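Local coordinates for protein acetylene hydratase Ahy (Pelobacter acetylenicus, PDB 2E7Z) that hydrates acetylene to acetaldehyde at a tungsten centre carried by two molybdopterin guanine dinucleotides, next to a [4Fe-4S] cluster, at residues M137-T142 and G151-A156; V145-H150 and F381-A386; T446-D451 and T686-A691. All coordinates share one frame; numbering follows the deposited sequence. Where two conformers were deposited one is given.

Interaction 1 of 3, residues M137-T142 and G151-A156; sequences MCIGNT and GSYSFA. With W (tungsten ion), chain G; MGD (2-amino-5,6-dimercapto-7-methyl-3,7,8a,9-tetrahydro-8-oxa-1,3,9,10-tetraaza-anthracen-4-one guanosine dinucleotide), chain E.
The Tyr153 ring meets Ile139 over one face, where CG2 of Ile139 stands 4.0 Å from CZ of Tyr153, while Thr142 approaches the same ring obliquely, its CB 4.0 Å from CE1 of Tyr153. The His146 ring also meets the tyrosine, their planes about 35° apart, and Trp290 touches both Tyr153 and Ile139. A first torsion of 176° turns the Tyr153 ring away from its own backbone N and carries it across to the start of the helix. There a branched isoleucine and a threonine offer compact methyl and methine surfaces that suit an aromatic partner. The contact between the segments is entirely van der Waals. The threonine hydroxyl serves a different purpose: OG1 of Thr142 bonds to OD1 of Asp295, and the N-cap residue Ile139 gives its backbone N to OD2 of the same carboxylate, besides a weak bond to OG1 of Thr142. Just before Ile139, SG of Cys138 binds the tungsten ion at 2.3 Å. The metal also holds S12 and S13 of one pterin dithiolene and a water at 2.0 Å, with two more ligand atoms, probably from the second dinucleotide, completing its shell. Cys138 is thus the protein ligand in the tungsten bis-pterin site of a DMSO reductase family enzyme; Ile139 and Tyr153 pack behind it, the isoleucine side chain about 5 Å from that of the active-site Asp10.

Interaction 2 of 3, residues V145-H150 and F381-A386; sequences VHRVTH and FHNMGA
Water 2 is gripped by two donors, NH2 of Arg147 at 2.8 Å and the backbone N of Phe381 at 3.1 Å, and so ties the helix side chain to the loop backbone. It sits at the edge of the guanidinium, in its plane. A second water lies at that edge too: water 3 accepts a weak bond from NH1 of Arg147 and donates to O of Asn383 over 2.9 Å. Between these bridges, O of Phe381 comes within 2.7 Å of NH1 of Arg147, but the angle is too poor for a hydrogen bond, and what attraction there is probably comes from the charge facing the carbonyl dipole. Phe381 also covers one face of the guanidinium, its CB 3.7 Å from NH2 of Arg147; the ring itself is turned 53° from the guanidinium plane. The arginine chain gets there by bending once, at chi3 (69°), after an extended run that slides past Asn383 in the opposite direction. On the way CD of Arg147 passes 3.6 Å from OD1 of Asn383. That oxygen has its real partner in the backbone N of Tyr153, while ND2 of Asn383 bonds to O of Glu470, a two-handed role that suits an amide. Within the loop, CB of Asn383 lies over the centre of the Phe381 ring, 3.7 Å above its plane. NH2 of Arg147 has a further, weak bond to OG of Ser372. The long, multi-donor arginine thus spans from helix 140-150 to the loop that precedes helix 391-400. The partners named here are neutral: one sound water bond, two weak bonds and a nearby carbonyl oxygen probably share its buried charge.

Interaction 3 of 3, residues T446-D451 and T686-A691; sequences TAQLAD and TGFSGA
The type I' beta turn from Phe688 to Ala691, which leads into helix 691-694 with Gly690 at its N-cap, meets Gln448 and Leu449 where the molybdopterin oxidoreductase part of the chain faces the dinucleotide-binding domain. NE2 of Gln448 donates to OG of Ser689 at 3.1 Å with an angle of 150°, the hydroxyl standing 20° out of the amide plane and bonding also to O of Glu681. OE1 of Gln448 lies at the edge of the Phe688 ring, 3.5 Å from CD1 of Phe688, and takes a hydrogen bond from the backbone N of Gly683; NE2 has a second acceptor in O of Met443. Glutamine suits the place because its amide both donates and accepts. An ST motif starting just ahead of the turn, OG1 of Thr686 accepting from N of Ser689 at 2.9 Å, braces it, and the backbone angles of Gly690 call for glycine. With an alanine here, Gly683 N, Ser689 OG and Met443 O would probably each lose the amide of Gln448 as partner, and a gap would open beside the phenylalanine edge. Leu449 crosses Phe688 at about a right angle, and CD2 of Leu449 reaches CZ of Phe688 at 3.7 Å. Leu427, on helix 423-431, touches both apolar side chains.

In the fold
All three contacts are buried, but they serve different parts of the fold. Interactions 1 and 2 share helix 140-150 and touch: Tyr153 N and Asn383 OD1 are 2.9 Å apart, a probable hydrogen bond, as is Ser154 N to His146 ND1. At the start of that helix, interaction 1 is apolar beside the tungsten; further along, interaction 2 is polar and water-bridged. Interaction 3 stands apart, its centre about 32 Å from that of interaction 1 and about 34 Å from that of interaction 2, on the other side of the chain's centre from interaction 2. It joins a loop of the molybdopterin oxidoreductase region to one of the dinucleotide-binding region by a direct amide-to-hydroxyl bond and leucine-phenylalanine packing.

Interaction 1 of 3, residues M137-T142 and G151-A156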
loop_
_atom_site.group_PDB
_atom_site.type_symbol
_atom_site.label_atom_id
_atom_site.label_comp_id
_atom_site.label_asym_id
_atom_site.label_seq_id
_atom_site.Cartn_x
_atom_site.Cartn_y
_atom_site.Cartn_z
ATOM N N MET A 137 -4.832 -2.551 -0.738
ATOM C CA MET A 137 -5.405 -1.827 0.406
ATOM C C MET A 137 -4.421 -0.846 1.004
ATOM O O MET A 137 -4.417 -0.631 2.220
ATOM C CB MET A 137 -5.980 -2.766 1.488
ATOM C CG MET A 137 -4.966 -3.623 2.200
ATOM S SD MET A 137 -5.837 -4.700 3.366
ATOM C CE MET A 137 -4.482 -5.654 4.049
ATOM N N CYS A 138 -3.551 -0.276 0.169
ATOM C CA CYS A 138 -2.678 0.810 0.617
ATOM C C CYS A 138 -2.252 1.607 -0.603
ATOM O O CYS A 138 -1.397 1.163 -1.345
ATOM C CB CYS A 138 -1.461 0.281 1.392
ATOM S SG CYS A 138 -0.392 1.620 1.987
ATOM N N ILE A 139 -2.890 2.757 -0.825
ATOM C CA ILE A 139 -2.584 3.674 -1.923
ATOM C C ILE A 139 -3.189 3.264 -3.256
ATOM O O ILE A 139 -3.724 4.109 -3.953
ATOM C CB ILE A 139 -1.056 4.064 -2.030
ATOM C CG1 ILE A 139 -0.613 4.727 -0.717
ATOM C CG2 ILE A 139 -0.834 4.985 -3.228
ATOM C CD1 ILE A 139 0.880 4.968 -0.568
ATOM N N GLY A 140 -3.098 1.991 -3.643
ATOM C CA GLY A 140 -3.681 1.586 -4.938
ATOM C C GLY A 140 -5.199 1.728 -4.999
ATOM O O GLY A 140 -5.743 2.289 -5.954
ATOM N N ASN A 141 -5.879 1.233 -3.963
ATOM C CA ASN A 141 -7.324 1.468 -3.857
ATOM C C ASN A 141 -7.607 2.974 -3.775
ATOM O O ASN A 141 -8.527 3.488 -4.447
ATOM C CB ASN A 141 -7.868 0.749 -2.615
ATOM C CG ASN A 141 -7.334 1.337 -1.351
ATOM O OD1 ASN A 141 -6.135 1.258 -1.092
ATOM N ND2 ASN A 141 -8.201 2.015 -0.582
ATOM N N THR A 142 -6.810 3.680 -2.977
ATOM C CA THR A 142 -7.062 5.110 -2.746
ATOM C C THR A 142 -7.013 5.847 -4.059
ATOM O O THR A 142 -7.829 6.715 -4.329
ATOM C CB THR A 142 -5.980 5.720 -1.827
ATOM O OG1 THR A 142 -5.476 4.743 -0.904
ATOM C CG2 THR A 142 -6.547 6.923 -1.080
ATOM N N GLY A 151 -10.003 12.476 -10.841
ATOM C CA GLY A 151 -9.217 12.071 -11.999
ATOM C C GLY A 151 -7.776 11.622 -11.793
ATOM O O GLY A 151 -7.137 11.134 -12.726
ATOM N N SER A 152 -7.273 11.821 -10.584
ATOM C CA SER A 152 -5.868 11.575 -10.268
ATOM C C SER A 152 -5.674 11.651 -8.765
ATOM O O SER A 152 -6.300 12.491 -8.088
ATOM C CB SER A 152 -5.013 12.650 -10.940
ATOM O OG SER A 152 -3.636 12.353 -10.818
ATOM N N TYR A 153 -4.797 10.790 -8.253
ATOM C CA TYR A 153 -4.449 10.718 -6.844
ATOM C C TYR A 153 -3.738 11.994 -6.394
ATOM O O TYR A 153 -2.861 12.503 -7.103
ATOM C CB TYR A 153 -3.601 9.458 -6.624
ATOM C CG TYR A 153 -3.062 9.235 -5.239
ATOM C CD1 TYR A 153 -3.878 8.769 -4.194
ATOM C CD2 TYR A 153 -1.711 9.465 -4.967
ATOM C CE1 TYR A 153 -3.329 8.543 -2.920
ATOM C CE2 TYR A 153 -1.167 9.252 -3.714
ATOM C CZ TYR A 153 -1.965 8.789 -2.689
ATOM O OH TYR A 153 -1.390 8.580 -1.463
ATOM N N SER A 154 -4.142 12.538 -5.242
ATOM C CA SER A 154 -3.601 13.818 -4.794
ATOM C C SER A 154 -2.480 13.636 -3.779
ATOM O O SER A 154 -2.343 12.560 -3.150
ATOM C CB SER A 154 -4.703 14.743 -4.246
ATOM O OG SER A 154 -5.169 14.321 -2.975
ATOM N N PHE A 155 -1.691 14.709 -3.643
ATOM C CA PHE A 155 -0.536 14.770 -2.768
ATOM C C PHE A 155 -0.614 16.019 -1.908
ATOM O O PHE A 155 -0.678 17.132 -2.434
ATOM C CB PHE A 155 0.756 14.792 -3.592
ATOM C CG PHE A 155 0.928 13.566 -4.430
ATOM C CD1 PHE A 155 1.636 12.476 -3.934
ATOM C CD2 PHE A 155 0.353 13.480 -5.694
ATOM C CE1 PHE A 155 1.770 11.306 -4.698
ATOM C CE2 PHE A 155 0.477 12.322 -6.460
ATOM C CZ PHE A 155 1.183 11.234 -5.953
ATOM N N ALA A 156 -0.527 15.838 -0.592
ATOM C CA ALA A 156 -0.554 16.953 0.363
ATOM C C ALA A 156 0.829 17.581 0.634
ATOM O O ALA A 156 1.832 16.879 0.775
ATOM C CB ALA A 156 -1.208 16.509 1.657
HETATM W W W G . 1.562 0.848 3.012
HETATM P PB MGD E . 5.632 -7.865 2.487
HETATM O O1B MGD E . 4.318 -8.604 2.424
HETATM O O2B MGD E . 6.430 -7.874 3.739
HETATM O O3B MGD E . 5.450 -6.317 2.109
HETATM O O3A MGD E . 3.360 -5.258 1.204
HETATM P PA MGD E . 4.882 -5.595 0.791
HETATM O O1A MGD E . 5.711 -4.354 0.648
HETATM O O2A MGD E . 4.779 -6.563 -0.349
HETATM O "O5'" MGD E . 6.526 -8.463 1.285
HETATM C "C5'" MGD E . 7.635 -7.718 0.814
HETATM C "C4'" MGD E . 8.658 -8.733 0.344
HETATM O "O4'" MGD E . 9.647 -8.019 -0.413
HETATM C "C3'" MGD E . 9.454 -9.372 1.477
HETATM O "O3'" MGD E . 9.330 -10.801 1.384
HETATM C "C2'" MGD E . 10.916 -8.910 1.301
HETATM O "O2'" MGD E . 11.936 -9.866 1.651
HETATM C "C1'" MGD E . 10.943 -8.614 -0.175
HETATM N N9 MGD E . 11.901 -7.591 -0.621
HETATM C C8 MGD E . 12.228 -6.433 0.006
HETATM N N7 MGD E . 13.060 -5.700 -0.750
HETATM C C5 MGD E . 13.212 -6.365 -1.917
HETATM C C6 MGD E . 13.940 -6.169 -3.159
HETATM O O6 MGD E . 14.636 -5.149 -3.348
HETATM N N1 MGD E . 13.785 -7.120 -4.095
HETATM C C2 MGD E . 13.110 -8.253 -3.935
HETATM N N2 MGD E . 13.039 -9.135 -4.974
HETATM N N3 MGD E . 12.427 -8.503 -2.822
HETATM C C4 MGD E . 12.452 -7.597 -1.823
HETATM C C10 MGD E . 3.118 -4.046 1.921
HETATM C C11 MGD E . 1.626 -3.794 1.855
HETATM O O11 MGD E . 1.027 -4.835 2.624
HETATM C C12 MGD E . 1.303 -2.438 2.434
HETATM S S12 MGD E . 2.134 -1.077 1.818
HETATM C C13 MGD E . 0.345 -2.296 3.365
HETATM S S13 MGD E . 0.040 -0.805 4.131
HETATM C C14 MGD E . -0.518 -3.430 3.825
HETATM N N15 MGD E . -0.213 -3.835 5.189
HETATM C C16 MGD E . -0.899 -4.939 5.603
HETATM C C17 MGD E . -1.322 -5.178 6.990
HETATM O O17 MGD E . -1.073 -4.338 7.883
HETATM N N18 MGD E . -1.991 -6.319 7.253
HETATM C C19 MGD E . -2.288 -7.244 6.306
HETATM N N19 MGD E . -2.954 -8.371 6.635
HETATM N N20 MGD E . -1.907 -7.097 5.031
HETATM C C21 MGD E . -1.249 -5.998 4.640
HETATM N N22 MGD E . -0.908 -5.856 3.357
HETATM C C23 MGD E . -0.361 -4.613 2.855
HETATM O O HOH W 1 2.337 1.945 1.474
#

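Interaction 2 of 3, residues V145-H150 and F381-A386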
loop_
_atom_site.group_PDB
_atom_site.type_symbol
_atom_site.label_atom_id
_atom_site.label_comp_id
_atom_site.label_asym_id
_atom_site.label_seq_id
_atom_site.Cartn_x
_atom_site.Cartn_y
_atom_site.Cartn_z
ATOM N N VAL A 145 -10.281 5.619 -5.932
ATOM C CA VAL A 145 -11.303 6.502 -5.368
ATOM C C VAL A 145 -11.018 7.963 -5.743
ATOM O O VAL A 145 -11.920 8.710 -6.130
ATOM C CB VAL A 145 -11.454 6.337 -3.855
ATOM C CG1 VAL A 145 -12.529 7.298 -3.328
ATOM C CG2 VAL A 145 -11.856 4.904 -3.493
ATOM N N HIS A 146 -9.754 8.368 -5.629
ATOM C CA HIS A 146 -9.380 9.731 -6.043
ATOM C C HIS A 146 -9.685 9.953 -7.506
ATOM O O HIS A 146 -10.139 11.022 -7.905
ATOM C CB HIS A 146 -7.889 9.978 -5.834
ATOM C CG HIS A 146 -7.505 10.264 -4.421
ATOM N ND1 HIS A 146 -6.562 11.218 -4.094
ATOM C CD2 HIS A 146 -7.877 9.682 -3.255
ATOM C CE1 HIS A 146 -6.392 11.227 -2.785
ATOM N NE2 HIS A 146 -7.176 10.301 -2.253
ATOM N N ARG A 147 -9.467 8.934 -8.324
ATOM C CA ARG A 147 -9.665 9.072 -9.757
ATOM C C ARG A 147 -11.118 9.240 -10.161
ATOM O O ARG A 147 -11.447 10.074 -11.017
ATOM C CB ARG A 147 -9.037 7.909 -10.468
ATOM C CG ARG A 147 -7.546 8.093 -10.506
ATOM C CD ARG A 147 -6.934 7.036 -11.310
ATOM N NE ARG A 147 -7.267 7.171 -12.726
ATOM C CZ ARG A 147 -7.008 6.248 -13.636
ATOM N NH1 ARG A 147 -6.381 5.104 -13.270
ATOM N NH2 ARG A 147 -7.344 6.493 -14.902
ATOM N N VAL A 148 -12.014 8.501 -9.527
ATOM C CA VAL A 148 -13.437 8.720 -9.843
ATOM C C VAL A 148 -13.929 10.084 -9.352
ATOM O O VAL A 148 -14.906 10.643 -9.889
ATOM C CB VAL A 148 -14.370 7.596 -9.323
ATOM C CG1 VAL A 148 -13.912 6.242 -9.860
ATOM C CG2 VAL A 148 -14.483 7.592 -7.792
ATOM N N THR A 149 -13.253 10.628 -8.340
ATOM C CA THR A 149 -13.669 11.896 -7.746
ATOM C C THR A 149 -13.043 13.075 -8.483
ATOM O O THR A 149 -13.733 14.050 -8.787
ATOM C CB THR A 149 -13.319 11.973 -6.245
ATOM O OG1 THR A 149 -13.830 10.827 -5.551
ATOM C CG2 THR A 149 -13.912 13.240 -5.618
ATOM N N HIS A 150 -11.736 12.992 -8.764
ATOM C CA HIS A 150 -11.036 14.121 -9.394
ATOM C C HIS A 150 -9.910 13.695 -10.316
ATOM O O HIS A 150 -8.979 14.473 -10.557
ATOM C CB HIS A 150 -10.535 15.136 -8.357
ATOM C CG HIS A 150 -9.857 14.511 -7.188
ATOM N ND1 HIS A 150 -8.590 13.970 -7.263
ATOM C CD2 HIS A 150 -10.277 14.309 -5.917
ATOM C CE1 HIS A 150 -8.256 13.479 -6.083
ATOM N NE2 HIS A 150 -9.260 13.678 -5.248
ATOM N N PHE A 381 -4.160 5.177 -17.475
ATOM C CA PHE A 381 -3.289 5.916 -16.583
ATOM C C PHE A 381 -3.138 5.014 -15.384
ATOM O O PHE A 381 -4.045 4.855 -14.584
ATOM C CB PHE A 381 -3.960 7.254 -16.240
ATOM C CG PHE A 381 -3.270 8.070 -15.182
ATOM C CD1 PHE A 381 -1.916 7.953 -14.904
ATOM C CD2 PHE A 381 -4.004 9.036 -14.482
ATOM C CE1 PHE A 381 -1.327 8.742 -13.917
ATOM C CE2 PHE A 381 -3.415 9.841 -13.509
ATOM C CZ PHE A 381 -2.068 9.701 -13.230
ATOM N N HIS A 382 -1.965 4.384 -15.282
ATOM C CA HIS A 382 -1.654 3.452 -14.188
ATOM C C HIS A 382 -1.246 4.314 -13.004
ATOM O O HIS A 382 -0.063 4.463 -12.712
ATOM C CB HIS A 382 -0.528 2.513 -14.606
ATOM C CG HIS A 382 -0.234 1.456 -13.600
ATOM N ND1 HIS A 382 0.733 1.615 -12.630
ATOM C CD2 HIS A 382 -0.771 0.227 -13.415
ATOM C CE1 HIS A 382 0.799 0.504 -11.909
ATOM N NE2 HIS A 382 -0.112 -0.347 -12.354
ATOM N N ASN A 383 -2.240 4.887 -12.328
ATOM C CA ASN A 383 -1.977 5.822 -11.240
ATOM C C ASN A 383 -1.704 5.085 -9.936
ATOM O O ASN A 383 -2.617 4.520 -9.311
ATOM C CB ASN A 383 -3.190 6.749 -11.165
ATOM C CG ASN A 383 -2.998 7.992 -10.267
ATOM O OD1 ASN A 383 -3.995 8.620 -9.919
ATOM N ND2 ASN A 383 -1.770 8.352 -9.904
ATOM N N MET A 384 -0.421 5.093 -9.548
ATOM C CA MET A 384 0.131 4.409 -8.352
ATOM C C MET A 384 0.128 2.899 -8.564
ATOM O O MET A 384 1.187 2.329 -8.851
ATOM C CB MET A 384 -0.594 4.839 -7.048
ATOM C CG MET A 384 -0.813 6.368 -6.883
ATOM S SD MET A 384 0.675 7.385 -7.103
ATOM C CE MET A 384 1.391 7.231 -5.444
ATOM N N GLY A 385 -1.051 2.274 -8.496
ATOM C CA GLY A 385 -1.224 0.838 -8.811
ATOM C C GLY A 385 -2.630 0.747 -9.346
ATOM O O GLY A 385 -3.536 1.310 -8.730
ATOM N N ALA A 386 -2.824 0.118 -10.508
ATOM C CA ALA A 386 -4.122 0.191 -11.163
ATOM C C ALA A 386 -4.396 -1.000 -12.030
ATOM O O ALA A 386 -3.489 -1.729 -12.455
ATOM C CB ALA A 386 -4.227 1.488 -12.011
HETATM O O HOH W 2 -7.216 5.074 -17.359
HETATM O O HOH W 3 -5.389 4.276 -10.214
#

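Interaction 3 of 3, residues T446-D451 and T686-A691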
loop_
_atom_site.group_PDB
_atom_site.type_symbol
_atom_site.label_atom_id
_atom_site.label_comp_id
_atom_site.label_asym_id
_atom_site.label_seq_id
_atom_site.Cartn_x
_atom_site.Cartn_y
_atom_site.Cartn_z
ATOM N N THR A 446 6.232 -17.315 1.795
ATOM C CA THR A 446 5.787 -17.482 0.408
ATOM C C THR A 446 6.829 -18.228 -0.437
ATOM O O THR A 446 6.491 -19.132 -1.183
ATOM C CB THR A 446 5.481 -16.106 -0.208
ATOM O OG1 THR A 446 4.467 -15.502 0.583
ATOM C CG2 THR A 446 4.970 -16.282 -1.610
ATOM N N ALA A 447 8.105 -17.862 -0.299
ATOM C CA ALA A 447 9.164 -18.532 -1.055
ATOM C C ALA A 447 9.215 -20.030 -0.705
ATOM O O ALA A 447 9.506 -20.875 -1.551
ATOM C CB ALA A 447 10.507 -17.873 -0.770
ATOM N N GLN A 448 8.849 -20.341 0.536
ATOM C CA GLN A 448 8.871 -21.736 0.985
ATOM C C GLN A 448 7.912 -22.623 0.218
ATOM O O GLN A 448 8.039 -23.842 0.158
ATOM C CB GLN A 448 8.521 -21.777 2.446
ATOM C CG GLN A 448 9.738 -21.328 3.274
ATOM C CD GLN A 448 9.449 -21.232 4.757
ATOM O OE1 GLN A 448 8.673 -22.029 5.300
ATOM N NE2 GLN A 448 10.079 -20.258 5.425
ATOM N N LEU A 449 6.921 -21.963 -0.392
ATOM C CA LEU A 449 5.860 -22.602 -1.189
ATOM C C LEU A 449 6.147 -22.584 -2.680
ATOM O O LEU A 449 5.310 -23.008 -3.488
ATOM C CB LEU A 449 4.505 -21.937 -0.874
ATOM C CG LEU A 449 3.964 -22.272 0.526
ATOM C CD1 LEU A 449 3.030 -21.201 1.089
ATOM C CD2 LEU A 449 3.301 -23.637 0.551
ATOM N N ALA A 450 7.344 -22.131 -3.062
ATOM C CA ALA A 450 7.653 -21.960 -4.463
ATOM C C ALA A 450 8.249 -23.201 -5.115
ATOM O O ALA A 450 8.786 -24.064 -4.423
ATOM C CB ALA A 450 8.552 -20.763 -4.663
ATOM N N ASP A 451 8.160 -23.257 -6.450
ATOM C CA ASP A 451 8.971 -24.200 -7.247
ATOM C C ASP A 451 10.379 -23.648 -7.455
ATOM O O ASP A 451 11.360 -24.404 -7.536
ATOM C CB ASP A 451 8.312 -24.463 -8.589
ATOM C CG ASP A 451 6.995 -25.167 -8.419
ATOM O OD1 ASP A 451 6.984 -26.401 -8.190
ATOM O OD2 ASP A 451 5.958 -24.503 -8.501
ATOM N N THR A 686 6.316 -26.096 10.870
ATOM C CA THR A 686 6.480 -24.895 11.679
ATOM C C THR A 686 5.467 -23.798 11.263
ATOM O O THR A 686 5.611 -22.639 11.673
ATOM C CB THR A 686 7.908 -24.333 11.563
ATOM O OG1 THR A 686 8.174 -23.999 10.194
ATOM C CG2 THR A 686 8.964 -25.353 12.028
ATOM N N GLY A 687 4.447 -24.148 10.468
ATOM C CA GLY A 687 3.522 -23.148 9.934
ATOM C C GLY A 687 4.263 -22.160 9.053
ATOM O O GLY A 687 3.993 -20.971 9.106
ATOM N N PHE A 688 5.240 -22.654 8.293
ATOM C CA PHE A 688 6.083 -21.848 7.413
ATOM C C PHE A 688 6.815 -20.788 8.210
ATOM O O PHE A 688 6.640 -19.571 8.035
ATOM C CB PHE A 688 5.265 -21.311 6.221
ATOM C CG PHE A 688 4.645 -22.415 5.437
ATOM C CD1 PHE A 688 5.415 -23.149 4.554
ATOM C CD2 PHE A 688 3.324 -22.804 5.666
ATOM C CE1 PHE A 688 4.883 -24.246 3.877
ATOM C CE2 PHE A 688 2.787 -23.891 4.993
ATOM C CZ PHE A 688 3.541 -24.597 4.084
ATOM N N SER A 689 7.633 -21.307 9.126
ATOM C CA SER A 689 8.487 -20.483 9.981
ATOM C C SER A 689 7.639 -19.480 10.764
ATOM O O SER A 689 8.007 -18.309 10.916
ATOM C CB SER A 689 9.593 -19.787 9.183
ATOM O OG SER A 689 10.354 -20.725 8.447
ATOM N N GLY A 690 6.513 -19.962 11.286
ATOM C CA GLY A 690 5.670 -19.144 12.144
ATOM C C GLY A 690 4.628 -18.274 11.468
ATOM O O GLY A 690 3.819 -17.655 12.149
ATOM N N ALA A 691 4.639 -18.225 10.137
ATOM C CA ALA A 691 3.635 -17.446 9.415
ATOM C C ALA A 691 2.212 -17.783 9.854
ATOM O O ALA A 691 1.407 -16.880 10.070
ATOM C CB ALA A 691 3.780 -17.734 7.946
#